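Side-chain contacts in transcriptional regulator, ROK family (Vibrio cholerae O1 biovar eltor, PDB 1Z05), which probably binds DNA and regulates transcription of genes of carbohydrate metabolism, and carries a bound zinc ion: residues G285-E288 against T289-S293; I240-H243 against H244-A248; A347-A350 against I351-L355; D331-A334 against V335-Q339. All coordinates share one frame; numbering follows the deposited sequence. Where two conformers were deposited one is given.

Contact 1: G285-E288 against T289-S293; sequences GCLE and TVASS. With ZN (zinc ion), chain B.
Cys286 O takes two hydrogen bonds from Thr289: one from the hydroxyl, with OG1 to Cys286 O 2.6 Å and lying in the carbonyl plane, and one from the amide, with Thr289 N to Cys286 O 3.0 Å and the donor 55° out of that plane. The hydroxyl reaches back because OG1 sits between its own backbone N and carbonyl carbon (chi1 67°), a rotation that also lays CG2 over the Cys286 backbone. The side chain of the same cysteine binds the zinc ion through SG at 2.3 Å; His269, Cys279 and Cys281 supply the remaining three ligands. A residue that both binds metal and is tied through its carbonyl to the next turn thus joins the zinc site to the short, weakly bonded helix 288-291. That helix continues with Val290 N to Leu287 O at 3.1 Å. At its far end Ser292 OG donates to Glu288 O over 3.1 Å, nearly along the C=O axis; Ser292 is also the N-cap of helix 293-305, where its OG is bonded to Ala295 N. Leu287 CD1 lies 3.9 Å from Ala291 CB, and the Leu287 side chain also packs on Tyr344 and Ala348 of helix 332-356.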
ATOM      1  N   GLY A 285     -25.880  -6.282  -6.709  1.00 38.24           N
ATOM      2  CA  GLY A 285     -25.421  -4.989  -7.222  1.00 37.76           C
ATOM      3  C   GLY A 285     -23.920  -4.783  -7.346  1.00 36.29           C
ATOM      4  O   GLY A 285     -23.460  -3.649  -7.504  1.00 35.29           O
ATOM      5  N   CYS A 286     -23.159  -5.880  -7.276  1.00 36.16           N
ATOM      6  CA  CYS A 286     -21.703  -5.859  -7.448  1.00 34.64           C
ATOM      7  C   CYS A 286     -21.304  -5.278  -8.804  1.00 34.93           C
ATOM      8  O   CYS A 286     -22.041  -5.419  -9.782  1.00 34.99           O
ATOM      9  CB  CYS A 286     -21.139  -7.282  -7.297  1.00 33.96           C
ATOM     10  SG  CYS A 286     -21.405  -8.025  -5.660  1.00 35.23           S
ATOM     11  N   LEU A 287     -20.144  -4.626  -8.872  1.00 33.91           N
ATOM     12  CA  LEU A 287     -19.645  -4.100 -10.139  1.00 34.13           C
ATOM     13  C   LEU A 287     -19.603  -5.156 -11.258  1.00 35.22           C
ATOM     14  O   LEU A 287     -19.936  -4.868 -12.404  1.00 34.64           O
ATOM     15  CB  LEU A 287     -18.263  -3.451  -9.968  1.00 32.57           C
ATOM     16  CG  LEU A 287     -17.608  -2.811 -11.191  1.00 34.38           C
ATOM     17  CD1 LEU A 287     -18.409  -1.580 -11.699  1.00 35.12           C
ATOM     18  CD2 LEU A 287     -16.164  -2.405 -10.891  1.00 34.59           C
ATOM     19  N   GLU A 288     -19.198  -6.381 -10.945  1.00 37.08           N
ATOM     20  CA  GLU A 288     -19.098  -7.360 -12.028  1.00 41.11           C
ATOM     21  C   GLU A 288     -20.441  -7.827 -12.620  1.00 41.13           C
ATOM     22  O   GLU A 288     -20.459  -8.467 -13.671  1.00 42.79           O
ATOM     23  CB  GLU A 288     -18.147  -8.516 -11.690  1.00 41.94           C
ATOM     24  CG  GLU A 288     -18.621  -9.514 -10.690  1.00 48.12           C
ATOM     25  CD  GLU A 288     -17.674 -10.704 -10.637  1.00 55.11           C
ATOM     26  OE1 GLU A 288     -16.432 -10.499 -10.614  1.00 57.01           O
ATOM     27  OE2 GLU A 288     -18.170 -11.845 -10.635  1.00 58.94           O
ATOM     28  N   THR A 289     -21.552  -7.473 -11.971  1.00 40.93           N
ATOM     29  CA  THR A 289     -22.889  -7.762 -12.508  1.00 40.88           C
ATOM     30  C   THR A 289     -23.251  -6.836 -13.675  1.00 41.43           C
ATOM     31  O   THR A 289     -24.213  -7.100 -14.403  1.00 42.10           O
ATOM     32  CB  THR A 289     -24.011  -7.663 -11.438  1.00 40.34           C
ATOM     33  OG1 THR A 289     -24.158  -6.302 -11.001  1.00 38.68           O
ATOM     34  CG2 THR A 289     -23.713  -8.564 -10.248  1.00 40.28           C
ATOM     35  N   VAL A 290     -22.494  -5.750 -13.840  1.00 40.20           N
ATOM     36  CA  VAL A 290     -22.781  -4.773 -14.880  1.00 40.63           C
ATOM     37  C   VAL A 290     -21.565  -4.470 -15.770  1.00 42.09           C
ATOM     38  O   VAL A 290     -21.700  -3.802 -16.800  1.00 42.51           O
ATOM     39  CB  VAL A 290     -23.330  -3.423 -14.289  1.00 40.27           C
ATOM     40  CG1 VAL A 290     -24.632  -3.624 -13.536  1.00 40.48           C
ATOM     41  CG2 VAL A 290     -22.291  -2.742 -13.385  1.00 40.53           C
ATOM     42  N   ALA A 291     -20.383  -4.939 -15.376  1.00 40.96           N
ATOM     43  CA  ALA A 291     -19.157  -4.484 -16.033  1.00 41.03           C
ATOM     44  C   ALA A 291     -18.214  -5.588 -16.507  1.00 40.98           C
ATOM     45  O   ALA A 291     -17.207  -5.313 -17.163  1.00 42.63           O
ATOM     46  CB  ALA A 291     -18.425  -3.481 -15.150  1.00 40.14           C
ATOM     47  N   SER A 292     -18.542  -6.833 -16.193  1.00 42.04           N
ATOM     48  CA  SER A 292     -17.791  -7.974 -16.704  1.00 42.25           C
ATOM     49  C   SER A 292     -18.090  -8.098 -18.198  1.00 42.91           C
ATOM     50  O   SER A 292     -19.103  -7.558 -18.670  1.00 41.21           O
ATOM     51  CB  SER A 292     -18.220  -9.248 -15.983  1.00 42.70           C
ATOM     52  OG  SER A 292     -19.537  -9.631 -16.350  1.00 43.52           O
ATOM     53  N   SER A 293     -17.217  -8.796 -18.925  0.50 42.50           N
ATOM     54  CA  SER A 293     -17.405  -9.034 -20.361  0.50 42.68           C
ATOM     55  C   SER A 293     -18.749  -9.699 -20.644  0.50 42.45           C
ATOM     56  O   SER A 293     -19.449  -9.323 -21.584  0.50 42.57           O
ATOM     57  CB  SER A 293     -16.261  -9.881 -20.933  0.50 42.55           C
ATOM     58  OG  SER A 293     -16.055 -11.055 -20.165  0.50 43.10           O
TER
HETATM   59 ZN    ZN B 406     -20.367 -10.025  -5.910  1.00 33.30          ZN

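Contact 2: I240-H243 against H244-A248; sequences ISIH and HGLGA. With SO4 (sulfate ion), chain D; SO4 (sulfate ion), chain C.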
ATOM      1  N   ILE A 240      -6.455   0.030 -14.500  1.00 38.63           N
ATOM      2  CA  ILE A 240      -7.751  -0.629 -14.426  1.00 39.67           C
ATOM      3  C   ILE A 240      -7.878  -1.687 -15.510  1.00 39.46           C
ATOM      4  O   ILE A 240      -7.874  -1.384 -16.714  1.00 39.65           O
ATOM      5  CB  ILE A 240      -8.953   0.367 -14.466  1.00 40.06           C
ATOM      6  CG1 ILE A 240      -8.769   1.490 -13.426  1.00 41.79           C
ATOM      7  CG2 ILE A 240     -10.281  -0.394 -14.298  1.00 38.56           C
ATOM      8  CD1 ILE A 240      -8.850   1.028 -11.959  1.00 43.21           C
ATOM      9  N   SER A 241      -7.964  -2.935 -15.059  1.00 39.56           N
ATOM     10  CA  SER A 241      -8.094  -4.079 -15.939  1.00 40.54           C
ATOM     11  C   SER A 241      -9.563  -4.454 -16.063  1.00 41.09           C
ATOM     12  O   SER A 241     -10.212  -4.789 -15.076  1.00 40.91           O
ATOM     13  CB  SER A 241      -7.266  -5.259 -15.425  1.00 40.83           C
ATOM     14  OG  SER A 241      -7.515  -6.437 -16.182  1.00 40.26           O
ATOM     15  N   ILE A 242     -10.067  -4.380 -17.291  1.00 41.46           N
ATOM     16  CA  ILE A 242     -11.443  -4.710 -17.608  1.00 42.06           C
ATOM     17  C   ILE A 242     -11.432  -5.917 -18.547  1.00 43.18           C
ATOM     18  O   ILE A 242     -11.037  -5.803 -19.713  1.00 43.20           O
ATOM     19  CB  ILE A 242     -12.168  -3.505 -18.281  1.00 43.29           C
ATOM     20  CG1 ILE A 242     -11.975  -2.239 -17.444  1.00 42.71           C
ATOM     21  CG2 ILE A 242     -13.659  -3.811 -18.509  1.00 41.65           C
ATOM     22  CD1 ILE A 242     -11.866  -0.951 -18.268  1.00 47.04           C
ATOM     23  N   HIS A 243     -11.850  -7.065 -18.020  1.00 42.15           N
ATOM     24  CA  HIS A 243     -11.888  -8.316 -18.773  1.00 44.58           C
ATOM     25  C   HIS A 243     -13.017  -9.188 -18.202  1.00 45.23           C
ATOM     26  O   HIS A 243     -14.160  -8.712 -18.098  1.00 44.80           O
ATOM     27  CB  HIS A 243     -10.518  -9.008 -18.727  1.00 44.50           C
ATOM     28  CG  HIS A 243     -10.332 -10.073 -19.768  1.00 47.16           C
ATOM     29  ND1 HIS A 243     -11.110 -10.156 -20.904  1.00 50.35           N
ATOM     30  CD2 HIS A 243      -9.433 -11.083 -19.855  1.00 49.09           C
ATOM     31  CE1 HIS A 243     -10.715 -11.186 -21.633  1.00 50.18           C
ATOM     32  NE2 HIS A 243      -9.695 -11.762 -21.020  1.00 50.30           N
ATOM     33  N   HIS A 244     -12.709 -10.437 -17.840  1.00 44.15           N
ATOM     34  CA  HIS A 244     -13.662 -11.310 -17.143  1.00 46.35           C
ATOM     35  C   HIS A 244     -14.078 -10.696 -15.810  1.00 47.15           C
ATOM     36  O   HIS A 244     -15.253 -10.723 -15.434  1.00 48.26           O
ATOM     37  CB  HIS A 244     -13.059 -12.692 -16.893  1.00 47.22           C
ATOM     38  CG  HIS A 244     -12.666 -13.420 -18.141  1.00 50.47           C
ATOM     39  ND1 HIS A 244     -13.574 -14.098 -18.926  1.00 54.69           N
ATOM     40  CD2 HIS A 244     -11.460 -13.586 -18.733  1.00 51.94           C
ATOM     41  CE1 HIS A 244     -12.945 -14.647 -19.949  1.00 54.71           C
ATOM     42  NE2 HIS A 244     -11.660 -14.352 -19.854  1.00 54.37           N
ATOM     43  N   GLY A 245     -13.093 -10.150 -15.101  1.00 46.07           N
ATOM     44  CA  GLY A 245     -13.323  -9.411 -13.877  1.00 45.29           C
ATOM     45  C   GLY A 245     -12.796  -7.995 -13.984  1.00 44.60           C
ATOM     46  O   GLY A 245     -12.291  -7.582 -15.034  1.00 43.47           O
ATOM     47  N   LEU A 246     -12.942  -7.247 -12.895  1.00 42.72           N
ATOM     48  CA  LEU A 246     -12.472  -5.879 -12.834  1.00 42.91           C
ATOM     49  C   LEU A 246     -11.518  -5.763 -11.675  1.00 41.93           C
ATOM     50  O   LEU A 246     -11.846  -6.139 -10.548  1.00 41.84           O
ATOM     51  CB  LEU A 246     -13.643  -4.896 -12.691  1.00 42.68           C
ATOM     52  CG  LEU A 246     -14.670  -5.202 -13.788  1.00 46.55           C
ATOM     53  CD1 LEU A 246     -15.961  -5.803 -13.210  1.00 47.24           C
ATOM     54  CD2 LEU A 246     -14.938  -3.993 -14.611  1.00 47.33           C
ATOM     55  N   GLY A 247     -10.330  -5.254 -11.971  1.00 42.16           N
ATOM     56  CA  GLY A 247      -9.260  -5.183 -10.994  1.00 42.25           C
ATOM     57  C   GLY A 247      -8.439  -3.939 -11.197  1.00 43.37           C
ATOM     58  O   GLY A 247      -8.275  -3.464 -12.326  1.00 44.48           O
ATOM     59  N   ALA A 248      -7.946  -3.396 -10.093  1.00 42.16           N
ATOM     60  CA  ALA A 248      -7.030  -2.283 -10.147  1.00 42.45           C
ATOM     61  C   ALA A 248      -5.663  -2.783  -9.689  1.00 42.18           C
ATOM     62  O   ALA A 248      -5.551  -3.449  -8.658  1.00 41.25           O
ATOM     63  CB  ALA A 248      -7.507  -1.161  -9.258  1.00 41.05           C
TER
HETATM   64  S   SO4 D 408      -9.436 -11.293 -15.672  1.00 63.40           S
HETATM   65  O1  SO4 D 408      -8.145 -10.639 -15.870  1.00 64.30           O
HETATM   66  O2  SO4 D 408     -10.471 -10.281 -15.503  1.00 60.92           O
HETATM   67  O3  SO4 D 408      -9.744 -12.103 -16.845  1.00 66.95           O
HETATM   68  O4  SO4 D 408      -9.387 -12.161 -14.500  1.00 62.70           O
HETATM   69  S   SO4 C 407      -7.459 -15.433 -20.802  1.00 38.82           S
HETATM   70  O1  SO4 C 407      -6.619 -14.749 -21.778  1.00 37.36           O
HETATM   71  O2  SO4 C 407      -8.287 -14.483 -20.077  1.00 37.79           O
HETATM   72  O3  SO4 C 407      -8.298 -16.368 -21.551  1.00 42.30           O
HETATM   73  O4  SO4 C 407      -6.624 -16.146 -19.840  1.00 39.54           O
HETATM   74  O   HOH W   1      -9.466  -7.896 -14.967  1.00 31.50           O
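The tight turn of the beta hairpin formed by strands 237-242 and 246-252, closed by His243 N to Gly245 O at 3.1 Å, sets the imidazoles of His243 and His244 alongside each other. Their centroids are 4.2 Å apart and their planes are tilted by 48°. His244 CD2 lies over one face of the His243 ring, offset toward its rim, 3.4 Å from His243 CD2. Both NE2 atoms make weak hydrogen bonds to O2 of one sulfate, His243 NE2 at 3.2 Å. A second sulfate is held more firmly, Gly245 N donating to its O2 at 2.7 Å with an N-H...O angle of 163°. Arg114, Arg117 and Tyr119 also hydrogen-bond to sulfate here. A water lies within hydrogen-bonding distance of this second O2, Gly245 O and Ser241 OG, with more acceptors around it than it has protons to give; Ser241 OG is swung anti to its backbone N (chi1 173°). Both sulfates probably come from the crystallisation liquor. Behind the turn the strands run antiparallel: Ser241 and Gly247 form the hydrogen-bonded pair, with Ser241 N to Gly247 O 2.8 Å. The flanking non-hydrogen-bonded pairs put their side chains on the other face, where Ile240 CD1 meets Ala248 CB at 3.7 Å and Ile242 packs on Leu246. Ile349 and Leu345 of helix 332-356 pack against this apolar face.

Contact 3: A347-A350 against I351-L355; sequences AAIA and IVINL
The carboxamide of Asn354 is the one flat side-chain group here, and it meets Ala350 through its nitrogen. ND2 lies 2.9 Å from Ala350 O, but the N-H...O angle of 122° makes this a weak hydrogen bond; the stronger partner of ND2 is Gln385 O, on helix 371-385. The same Ala350 carbonyl also accepts the backbone amide, Asn354 N to Ala350 O 3.0 Å. One oxygen is therefore approached by two donors of a single residue. A chi1 of -86° in Asn354 folds the amide back along the helix and brings CG and ND2 close to Ala350 O.

The remaining contacts follow the i to i+4 spacing of a regular alpha helix, whose backbone ladder includes Ile353 N to Ile349 O at 2.9 Å. The two isoleucines of this pair cross obliquely: Ile349 CG2 meets Ile353 CD1 at 3.8 Å. Ile353 CG1 is anti to its carbonyl carbon (chi1 -71°), which directs CD1 back toward the preceding turn. Ile351, on another side of the helix, rests its CG1 3.5 Å from Ala347 O.

These side chains spread over several neighbours. Ile349 and Ile353 pack on Ile378 and Ile382 of helix 371-385, while Val352 packs on Val238 of strand 237-242. Ile351 and Leu355 meet their own counterparts on the second subunit, to which Leu355 also makes backbone hydrogen bonds, and Asn354 packs on His269 of that subunit, placing this part of helix 332-356 in the dimer interface.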
ATOM      1  N   ALA A 347     -17.488   5.308 -11.534  1.00 36.36           N
ATOM      2  CA  ALA A 347     -17.828   5.221 -10.114  1.00 36.11           C
ATOM      3  C   ALA A 347     -16.775   4.435  -9.315  1.00 35.30           C
ATOM      4  O   ALA A 347     -16.357   4.854  -8.236  1.00 34.60           O
ATOM      5  CB  ALA A 347     -19.232   4.598  -9.928  1.00 36.63           C
ATOM      6  N   ALA A 348     -16.347   3.304  -9.850  1.00 34.54           N
ATOM      7  CA  ALA A 348     -15.342   2.480  -9.173  1.00 35.74           C
ATOM      8  C   ALA A 348     -13.970   3.171  -9.160  1.00 35.37           C
ATOM      9  O   ALA A 348     -13.250   3.149  -8.145  1.00 34.80           O
ATOM     10  CB  ALA A 348     -15.269   1.100  -9.820  1.00 36.53           C
ATOM     11  N   ILE A 349     -13.628   3.807 -10.279  1.00 33.78           N
ATOM     12  CA  ILE A 349     -12.365   4.528 -10.396  1.00 34.18           C
ATOM     13  C   ILE A 349     -12.345   5.755  -9.468  1.00 33.72           C
ATOM     14  O   ILE A 349     -11.308   6.060  -8.879  1.00 34.39           O
ATOM     15  CB  ILE A 349     -12.057   4.917 -11.873  1.00 33.30           C
ATOM     16  CG1 ILE A 349     -11.872   3.656 -12.718  1.00 34.67           C
ATOM     17  CG2 ILE A 349     -10.810   5.808 -11.957  1.00 34.64           C
ATOM     18  CD1 ILE A 349     -11.829   3.908 -14.216  1.00 35.10           C
ATOM     19  N   ALA A 350     -13.487   6.435  -9.321  1.00 32.88           N
ATOM     20  CA  ALA A 350     -13.592   7.556  -8.375  1.00 31.63           C
ATOM     21  C   ALA A 350     -13.302   7.122  -6.941  1.00 31.59           C
ATOM     22  O   ALA A 350     -12.704   7.871  -6.168  1.00 31.75           O
ATOM     23  CB  ALA A 350     -14.950   8.223  -8.455  1.00 30.24           C
ATOM     24  N   ILE A 351     -13.759   5.926  -6.584  1.00 31.75           N
ATOM     25  CA  ILE A 351     -13.454   5.334  -5.279  1.00 32.85           C
ATOM     26  C   ILE A 351     -11.945   5.172  -5.065  1.00 33.31           C
ATOM     27  O   ILE A 351     -11.412   5.553  -4.022  1.00 32.59           O
ATOM     28  CB  ILE A 351     -14.191   3.984  -5.107  1.00 33.46           C
ATOM     29  CG1 ILE A 351     -15.687   4.257  -4.894  1.00 32.16           C
ATOM     30  CG2 ILE A 351     -13.622   3.197  -3.928  1.00 34.84           C
ATOM     31  CD1 ILE A 351     -16.583   3.033  -5.069  1.00 37.88           C
ATOM     32  N   VAL A 352     -11.268   4.622  -6.069  1.00 33.84           N
ATOM     33  CA  VAL A 352      -9.830   4.383  -6.025  1.00 34.78           C
ATOM     34  C   VAL A 352      -9.036   5.699  -5.955  1.00 34.91           C
ATOM     35  O   VAL A 352      -8.033   5.800  -5.210  1.00 35.24           O
ATOM     36  CB  VAL A 352      -9.412   3.492  -7.224  1.00 35.78           C
ATOM     37  CG1 VAL A 352      -7.914   3.411  -7.365  1.00 37.82           C
ATOM     38  CG2 VAL A 352     -10.001   2.081  -7.039  1.00 35.98           C
ATOM     39  N   ILE A 353      -9.505   6.703  -6.698  1.00 33.27           N
ATOM     40  CA  ILE A 353      -8.919   8.047  -6.660  1.00 33.27           C
ATOM     41  C   ILE A 353      -9.011   8.636  -5.256  1.00 32.80           C
ATOM     42  O   ILE A 353      -8.013   9.122  -4.721  1.00 34.71           O
ATOM     43  CB  ILE A 353      -9.607   8.994  -7.693  1.00 33.14           C
ATOM     44  CG1 ILE A 353      -9.201   8.579  -9.111  1.00 34.55           C
ATOM     45  CG2 ILE A 353      -9.253  10.459  -7.425  1.00 32.95           C
ATOM     46  CD1 ILE A 353     -10.081   9.143 -10.203  1.00 35.07           C
ATOM     47  N   ASN A 354     -10.212   8.606  -4.674  1.00 31.24           N
ATOM     48  CA  ASN A 354     -10.436   9.043  -3.287  1.00 32.79           C
ATOM     49  C   ASN A 354      -9.494   8.408  -2.264  1.00 33.52           C
ATOM     50  O   ASN A 354      -8.978   9.086  -1.378  1.00 34.97           O
ATOM     51  CB  ASN A 354     -11.879   8.756  -2.871  1.00 32.91           C
ATOM     52  CG  ASN A 354     -12.829   9.862  -3.262  1.00 33.07           C
ATOM     53  OD1 ASN A 354     -12.687  10.993  -2.814  1.00 42.37           O
ATOM     54  ND2 ASN A 354     -13.823   9.537  -4.076  1.00 33.14           N
ATOM     55  N   LEU A 355      -9.292   7.105  -2.386  1.00 34.09           N
ATOM     56  CA  LEU A 355      -8.476   6.363  -1.438  1.00 36.37           C
ATOM     57  C   LEU A 355      -6.982   6.490  -1.673  1.00 35.98           C
ATOM     58  O   LEU A 355      -6.207   6.441  -0.719  1.00 36.02           O
ATOM     59  CB  LEU A 355      -8.848   4.888  -1.467  1.00 35.79           C
ATOM     60  CG  LEU A 355     -10.241   4.590  -0.933  1.00 40.27           C
ATOM     61  CD1 LEU A 355     -10.594   3.220  -1.382  1.00 44.94           C
ATOM     62  CD2 LEU A 355     -10.293   4.680   0.586  1.00 40.07           C
TER

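Contact 4: D331-A334 against V335-Q339; sequences DPLA and VDVIQ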
ATOM      1  N   ASP A 331     -23.151   3.108 -33.855  1.00 37.62           N
ATOM      2  CA  ASP A 331     -24.418   2.430 -33.548  1.00 35.70           C
ATOM      3  C   ASP A 331     -24.958   2.941 -32.213  1.00 33.83           C
ATOM      4  O   ASP A 331     -24.309   2.762 -31.187  1.00 34.52           O
ATOM      5  CB  ASP A 331     -24.256   0.903 -33.509  1.00 35.20           C
ATOM      6  CG  ASP A 331     -25.565   0.193 -33.212  1.00 34.59           C
ATOM      7  OD1 ASP A 331     -26.509   0.305 -34.026  1.00 33.03           O
ATOM      8  OD2 ASP A 331     -25.656  -0.467 -32.152  1.00 33.29           O
ATOM      9  N   PRO A 332     -26.132   3.601 -32.229  1.00 33.27           N
ATOM     10  CA  PRO A 332     -26.693   4.212 -31.017  1.00 32.14           C
ATOM     11  C   PRO A 332     -26.789   3.264 -29.819  1.00 32.04           C
ATOM     12  O   PRO A 332     -26.425   3.649 -28.706  1.00 30.83           O
ATOM     13  CB  PRO A 332     -28.087   4.655 -31.467  1.00 31.46           C
ATOM     14  CG  PRO A 332     -27.922   4.926 -32.930  1.00 32.04           C
ATOM     15  CD  PRO A 332     -26.984   3.858 -33.411  1.00 32.88           C
ATOM     16  N   LEU A 333     -27.266   2.044 -30.043  1.00 31.32           N
ATOM     17  CA  LEU A 333     -27.358   1.054 -28.961  1.00 32.53           C
ATOM     18  C   LEU A 333     -25.994   0.696 -28.349  1.00 32.29           C
ATOM     19  O   LEU A 333     -25.831   0.731 -27.134  1.00 32.11           O
ATOM     20  CB  LEU A 333     -28.117  -0.204 -29.407  1.00 32.53           C
ATOM     21  CG  LEU A 333     -28.242  -1.330 -28.358  1.00 36.36           C
ATOM     22  CD1 LEU A 333     -28.974  -0.830 -27.139  1.00 39.83           C
ATOM     23  CD2 LEU A 333     -28.959  -2.546 -28.933  1.00 36.12           C
ATOM     24  N   ALA A 334     -25.022   0.368 -29.196  1.00 32.84           N
ATOM     25  CA  ALA A 334     -23.675   0.025 -28.743  1.00 31.94           C
ATOM     26  C   ALA A 334     -23.002   1.206 -28.046  1.00 31.89           C
ATOM     27  O   ALA A 334     -22.352   1.037 -27.018  1.00 32.26           O
ATOM     28  CB  ALA A 334     -22.834  -0.464 -29.914  1.00 31.37           C
ATOM     29  N   VAL A 335     -23.159   2.404 -28.606  1.00 32.09           N
ATOM     30  CA  VAL A 335     -22.692   3.627 -27.954  1.00 30.81           C
ATOM     31  C   VAL A 335     -23.293   3.738 -26.550  1.00 31.10           C
ATOM     32  O   VAL A 335     -22.571   3.937 -25.571  1.00 32.91           O
ATOM     33  CB  VAL A 335     -23.020   4.895 -28.797  1.00 30.23           C
ATOM     34  CG1 VAL A 335     -22.802   6.183 -27.982  1.00 28.27           C
ATOM     35  CG2 VAL A 335     -22.192   4.923 -30.087  1.00 30.34           C
ATOM     36  N   ASP A 336     -24.608   3.584 -26.447  1.00 31.38           N
ATOM     37  CA  ASP A 336     -25.286   3.682 -25.148  1.00 32.84           C
ATOM     38  C   ASP A 336     -24.816   2.632 -24.124  1.00 33.55           C
ATOM     39  O   ASP A 336     -24.665   2.928 -22.930  1.00 33.99           O
ATOM     40  CB  ASP A 336     -26.801   3.592 -25.333  1.00 31.51           C
ATOM     41  CG  ASP A 336     -27.561   4.127 -24.131  1.00 37.26           C
ATOM     42  OD1 ASP A 336     -27.412   5.340 -23.813  1.00 36.68           O
ATOM     43  OD2 ASP A 336     -28.312   3.335 -23.511  1.00 41.30           O
ATOM     44  N   VAL A 337     -24.602   1.411 -24.597  1.00 33.41           N
ATOM     45  CA  VAL A 337     -24.067   0.327 -23.761  1.00 33.44           C
ATOM     46  C   VAL A 337     -22.649   0.661 -23.251  1.00 33.50           C
ATOM     47  O   VAL A 337     -22.359   0.502 -22.065  1.00 34.93           O
ATOM     48  CB  VAL A 337     -24.104  -1.029 -24.518  1.00 33.57           C
ATOM     49  CG1 VAL A 337     -23.335  -2.125 -23.767  1.00 33.02           C
ATOM     50  CG2 VAL A 337     -25.550  -1.467 -24.757  1.00 32.24           C
ATOM     51  N   ILE A 338     -21.781   1.143 -24.133  1.00 34.13           N
ATOM     52  CA  ILE A 338     -20.425   1.555 -23.728  1.00 34.25           C
ATOM     53  C   ILE A 338     -20.412   2.741 -22.747  1.00 33.13           C
ATOM     54  O   ILE A 338     -19.578   2.794 -21.823  1.00 31.13           O
ATOM     55  CB  ILE A 338     -19.508   1.829 -24.966  1.00 35.08           C
ATOM     56  CG1 ILE A 338     -19.272   0.533 -25.769  1.00 35.38           C
ATOM     57  CG2 ILE A 338     -18.167   2.430 -24.550  1.00 35.19           C
ATOM     58  CD1 ILE A 338     -18.859  -0.668 -24.925  1.00 41.45           C
ATOM     59  N   GLN A 339     -21.315   3.699 -22.955  1.00 33.73           N
ATOM     60  CA  GLN A 339     -21.422   4.856 -22.053  1.00 34.34           C
ATOM     61  C   GLN A 339     -21.869   4.422 -20.660  1.00 34.31           C
ATOM     62  O   GLN A 339     -21.298   4.864 -19.668  1.00 35.39           O
ATOM     63  CB  GLN A 339     -22.324   5.962 -22.635  1.00 33.27           C
ATOM     64  CG  GLN A 339     -21.698   6.652 -23.841  1.00 33.91           C
ATOM     65  CD  GLN A 339     -22.649   7.594 -24.559  1.00 35.19           C
ATOM     66  OE1 GLN A 339     -23.873   7.471 -24.448  1.00 37.49           O
ATOM     67  NE2 GLN A 339     -22.087   8.533 -25.311  1.00 33.50           N
TER
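Leu333 and Val337 stand one helical turn apart and meet through methyl groups, Leu333 CD1 to Val337 CG2 4.2 Å. With chi1 at 170°, Val337 CG2 is anti to its carbonyl carbon and beside the backbone N, which turns it back along the helix to lie 3.2 Å from Leu333 O. Val335 repeats the pose: its CG2 faces the preceding turn, 3.2 Å from Asp331 O. Asp336 differs: with CG anti to its backbone N (chi1 -161°) the carboxylate leaves the helix and forms a salt bridge with Arg303.

Asp331 is the N-cap. Its OD2 accepts from Ala334 N at 3.1 Å, met from 37° above the carboxylate plane, while Ser310 OG and Cys311 N bond to the same carboxylate. The backbone takes over with Val335 N to Asp331 O at 2.8 Å. Pro332 directly follows the cap, where its nitrogen, having no hydrogen, breaks no helical bond.

Different sides of this N-terminal end of helix 332-356 face different helices. Leu333 and Val337 pack on helix 293-305 through Ile304 and Ile296, Ala334 and Ile338 touch Ala327 of helix 320-328, and Ile338 also reaches Ile373 and Leu374 of helix 371-385.

Overall arrangement
Contacts 3 and 4 belong to one helix, 332-356, with centres about 24 Å apart: contact 4 is at its start, away from the zinc site, and contact 3 lies near its end at the subunit interface. Contacts 1 and 2 lie about 10 Å apart between centres and touch directly, Ala291 CB being 3.6 Å from Leu246 CD2, while Ser293 N probably bonds to His243 O at 3.2 Å. Contact 3 joins both, through Leu287 CD2 to Ala348 CB at 3.8 Å and Ile240 CG1 to Ile349 CG1 at 3.9 Å. The zinc-binding segment of contact 1 thus packs against the sulfate-carrying hairpin of contact 2 and helix 332-356.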